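Local coordinates for protein poly-beta-hydroxybuterate polymerase (Cupriavidus necator, PDB 5T6O) that probably acts as an acyltransferase that builds polyhydroxybutyrate without a template, this chain being its catalytic domain with an alpha/beta hydrolase fold, at residues A[26-31]-A[72-77]; A[14-19]-A[376-381]; A[8-13]-A[49-54]. The protein carries 1 engineered substitution. All blocks are in the same frame, centred on the assembly; numbering follows the deposited sequence.

The three contacts lie together on one side of the chain's centre, where 376-381 comes back from near the C-terminus. Interactions 1 and 2 share a sheet: their centres are about 8 Å apart, and strands 14-19 and 23-28 run side by side between them, with Gln27 N 2.9 Å from Ala15 O in a probable hydrogen bond. Interaction 3 lies about 10 Å from interaction 1 and about 14 Å from interaction 2, centre to centre; it ties the loop before strand 14-19 to the loop after strand 40-43. Tyr50 of that second loop packs on both other contacts, meeting Leu26, Leu74 and Ser76 of interaction 1 and Pro381 of interaction 2; its OH is 3.4 Å from Leu26 CD1.

Interaction 1 (A[26-31]-A[72-77]); sequences LQYKPL and VFLVSW
Leu26 and Leu74 form an antiparallel hydrogen-bonded pair, with two of the three direct backbone bonds of this contact. Leu26 N donates to Leu74 O at 2.8 Å, in the carbonyl plane. The return bond, from Leu74 N to Leu26 O, is more bent, and its donor is tilted from the plane. One step on, Tyr28 N reaches Val72 O at 3.1 Å. Beyond this the ladder continues through a water, which takes the N-H of Val72 and gives a proton to Tyr28 O at 2.8 Å. Between the bonded positions, Phe73 CA sends its hydrogen to Leu26 O.

Side chains pack on both faces of the sheet. On the apolar side Leu26 and Leu74 lie alongside each other, CD1 of the first 4.1 Å from CD2 of the second. Tyr28 comes across this side, its ring edge toward Leu74 CB and its CD2 3.8 Å from Val72 CG1. On the other face Gln27 is stretched out fully, CG opposite its own backbone N (chi1 180°), which lays the chain beside the Phe73 ring: Gln27 CG is 3.6 Å from Phe73 CE1.

Strand 72-77 is flanked on its other edge by strand 40-43, and strand 23-28 runs antiparallel to 72-77, with strand 14-19 beyond it, as expected for the first strands of an alpha/beta hydrolase sheet. Ile107 of helix 89-108 packs on Gln27 and Phe73, while helix 61-67 meets Tyr28 and Val72 from the opposite face.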
# COMPACT_ATOMS: atom_id res chain seq x y z
N LEU A 26 -1.79 25.38 33.72
CA LEU A 26 -1.04 24.77 34.80
C LEU A 26 0.41 25.23 34.76
O LEU A 26 0.98 25.44 33.69
CB LEU A 26 -1.07 23.24 34.72
CG LEU A 26 -2.43 22.56 34.55
CD1 LEU A 26 -2.30 21.03 34.70
CD2 LEU A 26 -3.44 23.10 35.51
N GLN A 27 1.01 25.37 35.94
CA GLN A 27 2.45 25.59 36.08
C GLN A 27 2.96 24.56 37.07
O GLN A 27 2.40 24.42 38.16
CB GLN A 27 2.79 27.00 36.59
CG GLN A 27 4.30 27.23 36.75
CD GLN A 27 4.65 28.62 37.27
OE1 GLN A 27 5.81 28.91 37.59
NE2 GLN A 27 3.64 29.48 37.39
N TYR A 28 4.01 23.83 36.70
CA TYR A 28 4.47 22.75 37.56
C TYR A 28 5.54 23.21 38.54
O TYR A 28 6.31 24.13 38.27
CB TYR A 28 4.99 21.59 36.70
CG TYR A 28 3.82 20.95 35.98
CD1 TYR A 28 3.01 20.01 36.63
CD2 TYR A 28 3.50 21.32 34.68
CE1 TYR A 28 1.92 19.44 35.98
CE2 TYR A 28 2.39 20.76 34.03
CZ TYR A 28 1.62 19.82 34.68
OH TYR A 28 0.55 19.24 34.04
N LYS A 29 5.54 22.59 39.72
CA LYS A 29 6.53 22.89 40.75
C LYS A 29 7.92 22.49 40.28
O LYS A 29 8.10 21.40 39.73
CB LYS A 29 6.20 22.15 42.05
CG LYS A 29 7.09 22.51 43.24
CD LYS A 29 6.73 21.66 44.46
CE LYS A 29 7.80 21.76 45.55
N PRO A 30 8.93 23.34 40.50
CA PRO A 30 10.30 22.96 40.14
C PRO A 30 10.73 21.71 40.89
O PRO A 30 10.36 21.50 42.04
CB PRO A 30 11.14 24.17 40.58
CG PRO A 30 10.18 25.28 40.73
CD PRO A 30 8.86 24.69 41.09
N LEU A 31 11.51 20.87 40.20
CA LEU A 31 12.14 19.71 40.81
C LEU A 31 13.65 19.83 40.81
O LEU A 31 14.35 18.88 41.20
CB LEU A 31 11.70 18.43 40.09
CG LEU A 31 10.19 18.20 40.11
CD1 LEU A 31 9.79 17.05 39.20
CD2 LEU A 31 9.73 17.94 41.54
N VAL A 72 7.69 24.43 33.21
CA VAL A 72 6.68 23.92 32.29
C VAL A 72 5.33 24.53 32.64
O VAL A 72 4.89 24.46 33.79
CB VAL A 72 6.61 22.39 32.31
CG1 VAL A 72 5.47 21.88 31.43
CG2 VAL A 72 7.94 21.77 31.85
N PHE A 73 4.68 25.13 31.63
CA PHE A 73 3.28 25.53 31.68
C PHE A 73 2.50 24.63 30.74
O PHE A 73 3.07 24.10 29.77
CB PHE A 73 3.09 26.98 31.25
CG PHE A 73 3.74 27.99 32.16
CD1 PHE A 73 3.02 28.56 33.21
CD2 PHE A 73 5.03 28.44 31.92
CE1 PHE A 73 3.59 29.53 34.02
CE2 PHE A 73 5.62 29.41 32.74
CZ PHE A 73 4.89 29.95 33.79
N LEU A 74 1.21 24.44 31.01
CA LEU A 74 0.44 23.52 30.18
C LEU A 74 -1.01 23.96 30.09
O LEU A 74 -1.61 24.39 31.08
CB LEU A 74 0.54 22.07 30.72
CG LEU A 74 -0.26 20.97 30.02
CD1 LEU A 74 0.50 19.64 30.10
CD2 LEU A 74 -1.66 20.81 30.66
N VAL A 75 -1.57 23.82 28.90
CA VAL A 75 -2.97 24.13 28.64
C VAL A 75 -3.83 22.91 28.96
O VAL A 75 -3.74 21.89 28.28
CB VAL A 75 -3.15 24.56 27.18
CG1 VAL A 75 -4.63 24.72 26.85
CG2 VAL A 75 -2.37 25.83 26.90
N SER A 76 -4.67 23.02 29.99
CA SER A 76 -5.66 21.99 30.31
C SER A 76 -7.01 22.48 29.82
O SER A 76 -7.59 23.40 30.40
CB SER A 76 -5.69 21.70 31.81
OG SER A 76 -6.71 20.77 32.12
N TRP A 77 -7.52 21.86 28.75
CA TRP A 77 -8.71 22.38 28.08
C TRP A 77 -9.96 22.14 28.91
O TRP A 77 -10.12 21.09 29.54
CB TRP A 77 -8.88 21.69 26.73
CG TRP A 77 -7.76 21.93 25.76
CD1 TRP A 77 -6.68 21.13 25.54
CD2 TRP A 77 -7.66 23.02 24.87
NE1 TRP A 77 -5.89 21.68 24.55
CE2 TRP A 77 -6.47 22.84 24.12
CE3 TRP A 77 -8.45 24.15 24.63
CZ2 TRP A 77 -6.06 23.75 23.15
CZ3 TRP A 77 -8.05 25.04 23.65
CH2 TRP A 77 -6.87 24.85 22.93
O HOH W 1 7.93 23.60 35.99

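Interaction 2 (A[14-19]-A[376-381]); sequences GAVVFE and AIEPAP
The peptide group of Gly14 is approached over its plane by Ala380: the N-H of Ala380 points to Gly14 O from 62° out of the carbonyl plane, with Ala380 N 2.9 Å from that oxygen, and Ala380 CB packs on the Gly14 carbonyl carbon. Two carboxylates are the other flat groups that take part across the contact. That of Glu19 has Ile377 against it, OE1 4.0 Å from Ile377 CG2. That of Glu378 runs beside Val16, whose CG2 is 3.7 Å from Glu378 CG and only slightly farther from OE2. Glu378 holds CG in the crowded position between its backbone N and carbonyl carbon (chi1 68°) and is extended beyond it, which sends the acid along the valine.

Glu19 OE1 and Glu378 OE2 stand 4.6 Å apart. Arg383 forms salt bridges with both glutamates and Gln24 gives hydrogen bonds to both, so the repulsion between the two acids is probably well offset.

At the centre the donors approach their carbonyls nearly end-on, unlike Ala380 over Gly14. Val16 N meets Glu378 O at 2.8 Å, and Ile377 N returns to Val16 O at 2.8 Å. Val16 is thus held on both its polar backbone atoms. Its CG1 also rests on Ile377 CD1. At the far end a water joins Gly14 N to Ala380 O.

Here the chain's C-terminal region returns, more than 350 residues later, to pair antiparallel with strand 14-19. The short, weakly bonded strand 378-379 forms the outermost strand at this edge of the alpha/beta hydrolase sheet, beside strand 14-19, with 23-28 next inward.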
# COMPACT_ATOMS: atom_id res chain seq x y z
N GLY A 14 1.87 20.69 40.81
CA GLY A 14 1.72 21.97 40.14
C GLY A 14 0.52 22.73 40.67
O GLY A 14 -0.12 22.32 41.63
N ALA A 15 0.23 23.86 40.01
CA ALA A 15 -0.91 24.70 40.38
C ALA A 15 -1.54 25.27 39.12
O ALA A 15 -0.86 25.56 38.13
CB ALA A 15 -0.50 25.85 41.31
N VAL A 16 -2.87 25.41 39.15
CA VAL A 16 -3.54 26.28 38.19
C VAL A 16 -3.19 27.72 38.52
O VAL A 16 -3.37 28.17 39.66
CB VAL A 16 -5.07 26.08 38.24
CG1 VAL A 16 -5.79 27.10 37.33
CG2 VAL A 16 -5.47 24.64 37.89
N VAL A 17 -2.68 28.46 37.53
CA VAL A 17 -2.33 29.87 37.71
C VAL A 17 -3.22 30.81 36.90
O VAL A 17 -3.10 32.03 37.04
CB VAL A 17 -0.84 30.14 37.40
CG1 VAL A 17 0.07 29.43 38.42
CG2 VAL A 17 -0.45 29.71 35.97
N PHE A 18 -4.12 30.28 36.08
CA PHE A 18 -5.00 31.10 35.27
C PHE A 18 -6.12 30.20 34.77
O PHE A 18 -5.91 29.02 34.50
CB PHE A 18 -4.26 31.73 34.08
CG PHE A 18 -5.18 32.43 33.10
CD1 PHE A 18 -5.64 33.70 33.37
CD2 PHE A 18 -5.61 31.79 31.93
CE1 PHE A 18 -6.51 34.34 32.49
CE2 PHE A 18 -6.49 32.44 31.04
CZ PHE A 18 -6.92 33.71 31.32
N GLU A 19 -7.31 30.78 34.59
CA GLU A 19 -8.38 30.02 33.97
C GLU A 19 -9.36 30.96 33.31
O GLU A 19 -9.61 32.07 33.80
CB GLU A 19 -9.10 29.11 35.00
CG GLU A 19 -9.91 29.86 36.03
CD GLU A 19 -10.38 28.97 37.20
OE1 GLU A 19 -9.79 27.89 37.41
OE2 GLU A 19 -11.33 29.36 37.91
N ALA A 376 -1.65 31.32 42.35
CA ALA A 376 -2.21 29.98 42.32
C ALA A 376 -3.69 30.00 42.70
O ALA A 376 -4.11 30.69 43.63
CB ALA A 376 -1.43 29.06 43.27
N ILE A 377 -4.48 29.23 41.95
CA ILE A 377 -5.92 29.12 42.14
C ILE A 377 -6.29 27.83 42.87
O ILE A 377 -7.08 27.85 43.81
CB ILE A 377 -6.63 29.19 40.76
CG1 ILE A 377 -6.46 30.59 40.16
CG2 ILE A 377 -8.09 28.79 40.88
CD1 ILE A 377 -6.94 30.69 38.69
N GLU A 378 -5.71 26.71 42.45
CA GLU A 378 -5.98 25.39 43.00
C GLU A 378 -4.87 24.47 42.51
O GLU A 378 -4.15 24.81 41.57
CB GLU A 378 -7.36 24.88 42.55
CG GLU A 378 -7.40 24.58 41.04
CD GLU A 378 -8.80 24.29 40.51
OE1 GLU A 378 -9.79 24.56 41.21
OE2 GLU A 378 -8.91 23.80 39.36
N PRO A 379 -4.69 23.30 43.14
CA PRO A 379 -3.59 22.42 42.73
C PRO A 379 -3.82 21.79 41.36
O PRO A 379 -4.95 21.54 40.94
CB PRO A 379 -3.57 21.33 43.82
CG PRO A 379 -4.35 21.91 44.98
CD PRO A 379 -5.42 22.76 44.30
N ALA A 380 -2.72 21.53 40.66
CA ALA A 380 -2.77 20.65 39.50
C ALA A 380 -3.26 19.29 39.99
O ALA A 380 -2.97 18.90 41.13
CB ALA A 380 -1.41 20.54 38.84
N PRO A 381 -3.98 18.54 39.14
CA PRO A 381 -4.22 18.76 37.71
C PRO A 381 -5.35 19.74 37.40
O PRO A 381 -5.61 19.98 36.22
CB PRO A 381 -4.58 17.35 37.21
CG PRO A 381 -5.20 16.68 38.41
CD PRO A 381 -4.42 17.20 39.58
O HOH W 2 -0.47 19.03 42.31

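Interaction 3 (A[8-13]-A[49-54]); sequences NVAVTE and KYYILD
Thr12 and Asp54 meet obliquely, with the carboxylate receiving the threonine on both oxygens. Thr12 OG1 gives its proton to Asp54 OD1 at 2.6 Å, arriving on the syn side but 33° out of the carboxylate plane. Thr12 N reaches Asp54 OD2 at 3.3 Å on its syn lone pair. Asp54 has CG anti to its backbone N (chi1 -179°), which swings the acid across to the 8-13 loop; there a water bound to Val11 N at 3.0 Å also lies 2.9 Å from Asp54 OD1. That oxygen takes a further hydrogen bond from Ser60, so several partners fix the rotation of the carboxylate.

Residues 50-53 form a short 3-10 segment in the loop that follows strand 40-43 and leads to helix 61-67. In alpha/beta hydrolases the loop after the strand in this position commonly contributes to the oxyanion hole, although no such role is established for these residues.

Ala10 adopts a left-handed backbone conformation, and its side chain is set against Tyr51, CB to CB 3.6 Å. Its N-H makes a weak bond to Asp54 O, 3.0 Å away. Tyr51 CB in turn lies over one face of the Tyr50 ring, toward its rim. Val9 CG2 approaches the Tyr51 ring obliquely, 4.2 Å from CE1, while the Tyr51 hydroxyl is hydrogen-bonded to Asp228 and its ring meets Trp225 edge-to-face.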
# COMPACT_ATOMS: atom_id res chain seq x y z
N ASN A 8 -3.69 8.70 40.62
CA ASN A 8 -2.60 7.88 40.10
C ASN A 8 -2.28 8.15 38.63
O ASN A 8 -1.41 7.49 38.07
CB ASN A 8 -2.90 6.39 40.30
CG ASN A 8 -4.27 5.99 39.78
OD1 ASN A 8 -4.81 6.61 38.87
ND2 ASN A 8 -4.84 4.94 40.37
N VAL A 9 -2.96 9.10 38.00
CA VAL A 9 -2.52 9.64 36.73
C VAL A 9 -2.62 11.15 36.82
O VAL A 9 -3.43 11.69 37.60
CB VAL A 9 -3.33 9.09 35.51
CG1 VAL A 9 -3.25 7.57 35.45
CG2 VAL A 9 -4.76 9.56 35.53
N ALA A 10 -1.77 11.84 36.07
CA ALA A 10 -1.69 13.30 36.07
C ALA A 10 -1.39 13.84 37.46
O ALA A 10 -2.09 14.71 37.98
CB ALA A 10 -2.98 13.91 35.51
N VAL A 11 -0.32 13.32 38.08
CA VAL A 11 -0.02 13.65 39.47
C VAL A 11 1.24 14.50 39.61
O VAL A 11 1.69 14.74 40.73
CB VAL A 11 0.08 12.39 40.34
CG1 VAL A 11 -1.27 11.68 40.40
CG2 VAL A 11 1.18 11.45 39.83
N THR A 12 1.82 15.00 38.52
CA THR A 12 2.99 15.85 38.70
C THR A 12 2.59 17.12 39.43
O THR A 12 1.54 17.71 39.14
CB THR A 12 3.65 16.16 37.36
OG1 THR A 12 4.05 14.92 36.75
CG2 THR A 12 4.91 17.06 37.54
N GLU A 13 3.39 17.52 40.42
CA GLU A 13 2.97 18.59 41.33
C GLU A 13 2.95 19.94 40.62
O GLU A 13 3.92 20.30 39.94
CB GLU A 13 3.89 18.63 42.56
CG GLU A 13 3.46 19.67 43.61
CD GLU A 13 4.15 19.49 44.96
OE1 GLU A 13 4.98 18.57 45.10
OE2 GLU A 13 3.87 20.30 45.88
N LYS A 49 -7.91 14.34 26.65
CA LYS A 49 -7.40 15.34 27.59
C LYS A 49 -5.88 15.35 27.64
O LYS A 49 -5.20 14.47 27.11
CB LYS A 49 -7.98 15.09 28.98
CG LYS A 49 -9.51 15.28 28.99
CD LYS A 49 -10.13 14.73 30.26
CE LYS A 49 -11.65 14.92 30.22
NZ LYS A 49 -12.23 14.47 31.52
N TYR A 50 -5.35 16.37 28.32
CA TYR A 50 -3.91 16.66 28.23
C TYR A 50 -3.04 15.57 28.82
O TYR A 50 -1.86 15.47 28.44
CB TYR A 50 -3.58 17.98 28.93
CG TYR A 50 -3.46 17.90 30.44
CD1 TYR A 50 -2.27 17.49 31.06
CD2 TYR A 50 -4.53 18.26 31.26
CE1 TYR A 50 -2.17 17.41 32.43
CE2 TYR A 50 -4.43 18.20 32.63
CZ TYR A 50 -3.24 17.78 33.21
OH TYR A 50 -3.15 17.73 34.57
N TYR A 51 -3.56 14.77 29.75
CA TYR A 51 -2.69 14.01 30.64
C TYR A 51 -2.07 12.79 29.97
O TYR A 51 -1.32 12.06 30.63
CB TYR A 51 -3.45 13.61 31.91
CG TYR A 51 -4.65 12.72 31.71
CD1 TYR A 51 -4.51 11.33 31.64
CD2 TYR A 51 -5.94 13.25 31.68
CE1 TYR A 51 -5.60 10.51 31.49
CE2 TYR A 51 -7.05 12.42 31.54
CZ TYR A 51 -6.87 11.06 31.44
OH TYR A 51 -7.96 10.23 31.29
N ILE A 52 -2.34 12.56 28.67
CA ILE A 52 -1.46 11.66 27.93
C ILE A 52 -0.01 12.14 28.06
O ILE A 52 0.92 11.33 28.01
CB ILE A 52 -1.89 11.56 26.44
CG1 ILE A 52 -1.12 10.45 25.72
CG2 ILE A 52 -1.70 12.90 25.71
CD1 ILE A 52 -1.22 9.09 26.38
N LEU A 53 0.19 13.44 28.27
CA LEU A 53 1.53 14.02 28.44
C LEU A 53 2.01 13.98 29.88
O LEU A 53 3.16 14.34 30.14
CB LEU A 53 1.55 15.47 27.95
CG LEU A 53 1.19 15.65 26.48
CD1 LEU A 53 1.25 17.10 26.10
CD2 LEU A 53 2.14 14.82 25.62
N ASP A 54 1.16 13.60 30.83
CA ASP A 54 1.55 13.47 32.24
C ASP A 54 0.84 12.23 32.81
O ASP A 54 0.10 12.30 33.77
CB ASP A 54 1.19 14.73 33.04
CG ASP A 54 1.59 14.63 34.52
OD1 ASP A 54 2.60 13.96 34.81
OD2 ASP A 54 0.91 15.22 35.38
O HOH W 3 1.75 11.81 36.57